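PDB 5NMP: isatin hydrolase, which probably hydrolyses the ring amide of isatin at a manganese-dependent site, as a member of the cyclase family related to arylformamidases. Local coordinates for residues A[23-28]-A[259-264]. Numbering follows the deposited sequence.
Sequences IRVVDL and RVLALV
The carboxylate of D27 meets the edge of the R259 guanidinium, close to its plane. The two planes are turned 22° against each other. The salt bridge runs from R259 NH2 to D27 OD2 at 2.8 Å, reaching OD2 on its syn side but 34° out of the carboxylate plane. R259 NE adds weak bonds to both carboxylate oxygens. The R259 chain is bent at chi2 (62°), which turns its head toward D27. The other guanidinium, that of R24, has V264 over one face; R24 NH2 lies 3.7 Å from V264 CG1.

Between these two arginines the backbones pair as antiparallel strands. R24 with V264 and V26 with A262 are hydrogen-bonded pairs, each closed by two N-H to O bonds. V25 with L263 and D27 with L261 are non-hydrogen-bonded pairs. L28 N continues the ladder to V260 O at 3.0 Å. On one face V25 CG2 lies beside L263 CD2 at 3.9 Å. On the other, V26 CG2 touches V264 CG2. Past the end of the strand, L28 CD1 rests on A262 CB at 3.9 Å and on V260 CG1.

OD1 of D27 also accepts the backbone N of T29, which helps fix the carboxylate. R259 NH1 bonds to the carbonyl oxygens of V98 and P247 of the second subunit, so the ion pair sits at the dimer interface.

The pairing joins the N-terminal strand to the last strand of the chain at one border of the mixed sheet. Strand 261-264 lies between strands 24-27 and 239-244. Helix 11-20 covers I23, V25 and L263 through L18, while A262 packs on L236 and on I243 of strand 239-244.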
loop_
_atom_site.group_PDB
_atom_site.type_symbol
_atom_site.label_atom_id
_atom_site.label_comp_id
_atom_site.label_asym_id
_atom_site.label_seq_id
_atom_site.Cartn_x
_atom_site.Cartn_y
_atom_site.Cartn_z
ATOM N N ILE A 23 15.903 10.982 -7.652
ATOM C CA ILE A 23 15.462 9.921 -6.764
ATOM C C ILE A 23 14.654 8.900 -7.554
ATOM O O ILE A 23 13.650 9.243 -8.182
ATOM C CB ILE A 23 14.617 10.476 -5.609
ATOM C CG1 ILE A 23 15.296 11.703 -4.997
ATOM C CG2 ILE A 23 14.375 9.404 -4.564
ATOM C CD1 ILE A 23 14.451 12.423 -3.965
ATOM N N ARG A 24 15.105 7.649 -7.531
ATOM C CA ARG A 24 14.447 6.587 -8.281
ATOM C C ARG A 24 13.479 5.809 -7.400
ATOM O O ARG A 24 13.617 5.794 -6.178
ATOM C CB ARG A 24 15.479 5.635 -8.886
ATOM C CG ARG A 24 16.474 6.299 -9.826
ATOM C CD ARG A 24 17.388 5.271 -10.496
ATOM N NE ARG A 24 18.234 4.550 -9.543
ATOM C CZ ARG A 24 18.006 3.308 -9.120
ATOM N NH1 ARG A 24 16.955 2.632 -9.565
ATOM N NH2 ARG A 24 18.833 2.737 -8.254
ATOM N N VAL A 25 12.501 5.163 -8.027
ATOM C CA VAL A 25 11.552 4.326 -7.306
ATOM C C VAL A 25 11.714 2.867 -7.718
ATOM O O VAL A 25 11.517 2.519 -8.882
ATOM C CB VAL A 25 10.093 4.764 -7.557
ATOM C CG1 VAL A 25 9.131 3.872 -6.785
ATOM C CG2 VAL A 25 9.897 6.220 -7.170
ATOM N N VAL A 26 12.072 2.018 -6.759
ATOM C CA VAL A 26 12.256 0.598 -7.029
ATOM C C VAL A 26 11.109 -0.224 -6.445
ATOM O O VAL A 26 10.766 -0.084 -5.272
ATOM C CB VAL A 26 13.593 0.088 -6.463
ATOM C CG1 VAL A 26 13.832 -1.356 -6.872
ATOM C CG2 VAL A 26 14.735 0.967 -6.941
ATOM N N ASP A 27 10.517 -1.074 -7.278
ATOM C CA ASP A 27 9.419 -1.941 -6.864
ATOM C C ASP A 27 9.969 -3.231 -6.257
ATOM O O ASP A 27 10.626 -4.014 -6.943
ATOM C CB ASP A 27 8.511 -2.258 -8.058
ATOM C CG ASP A 27 7.154 -2.808 -7.642
ATOM O OD1 ASP A 27 6.946 -3.065 -6.438
ATOM O OD2 ASP A 27 6.296 -2.992 -8.532
ATOM N N LEU A 28 9.700 -3.446 -4.972
ATOM C CA LEU A 28 10.205 -4.626 -4.276
ATOM C C LEU A 28 9.129 -5.693 -4.117
ATOM O O LEU A 28 9.283 -6.627 -3.335
ATOM C CB LEU A 28 10.750 -4.242 -2.901
ATOM C CG LEU A 28 11.759 -3.096 -2.864
ATOM C CD1 LEU A 28 12.290 -2.903 -1.450
ATOM C CD2 LEU A 28 12.895 -3.350 -3.842
ATOM N N ARG A 259 2.126 -3.026 -1.256
ATOM C CA ARG A 259 3.047 -2.604 -2.296
ATOM C C ARG A 259 4.282 -1.980 -1.660
ATOM O O ARG A 259 4.253 -0.825 -1.237
ATOM C CB ARG A 259 2.370 -1.609 -3.240
ATOM C CG ARG A 259 3.078 -1.421 -4.570
ATOM C CD ARG A 259 3.112 -2.719 -5.348
ATOM N NE ARG A 259 3.724 -2.558 -6.660
ATOM C CZ ARG A 259 3.039 -2.379 -7.785
ATOM N NH1 ARG A 259 1.713 -2.337 -7.755
ATOM N NH2 ARG A 259 3.679 -2.245 -8.939
ATOM N N VAL A 260 5.363 -2.748 -1.582
ATOM C CA VAL A 260 6.602 -2.255 -0.990
ATOM C C VAL A 260 7.447 -1.515 -2.021
ATOM O O VAL A 260 7.789 -2.066 -3.068
ATOM C CB VAL A 260 7.439 -3.398 -0.387
ATOM C CG1 VAL A 260 8.698 -2.844 0.262
ATOM C CG2 VAL A 260 6.618 -4.184 0.621
ATOM N N LEU A 261 7.785 -0.266 -1.716
ATOM C CA LEU A 261 8.589 0.555 -2.611
ATOM C C LEU A 261 9.853 1.053 -1.923
ATOM O O LEU A 261 9.869 1.268 -0.712
ATOM C CB LEU A 261 7.782 1.749 -3.125
ATOM C CG LEU A 261 6.498 1.460 -3.901
ATOM C CD1 LEU A 261 5.845 2.763 -4.332
ATOM C CD2 LEU A 261 6.779 0.569 -5.102
ATOM N N ALA A 262 10.907 1.243 -2.707
ATOM C CA ALA A 262 12.156 1.783 -2.190
ATOM C C ALA A 262 12.546 3.058 -2.932
ATOM O O ALA A 262 12.527 3.099 -4.162
ATOM C CB ALA A 262 13.259 0.753 -2.297
ATOM N N LEU A 263 12.884 4.102 -2.182
ATOM C CA LEU A 263 13.424 5.317 -2.775
ATOM C C LEU A 263 14.947 5.259 -2.726
ATOM O O LEU A 263 15.531 4.932 -1.694
ATOM C CB LEU A 263 12.911 6.564 -2.052
ATOM C CG LEU A 263 11.400 6.815 -2.001
ATOM C CD1 LEU A 263 11.117 8.192 -1.424
ATOM C CD2 LEU A 263 10.761 6.671 -3.372
ATOM N N VAL A 264 15.587 5.560 -3.851
ATOM C CA VAL A 264 17.038 5.492 -3.935
ATOM C C VAL A 264 17.606 6.800 -4.477
ATOM O O VAL A 264 17.143 7.316 -5.493
ATOM C CB VAL A 264 17.494 4.317 -4.824
ATOM C CG1 VAL A 264 19.004 4.306 -4.958
ATOM C CG2 VAL A 264 17.005 3.001 -4.250
#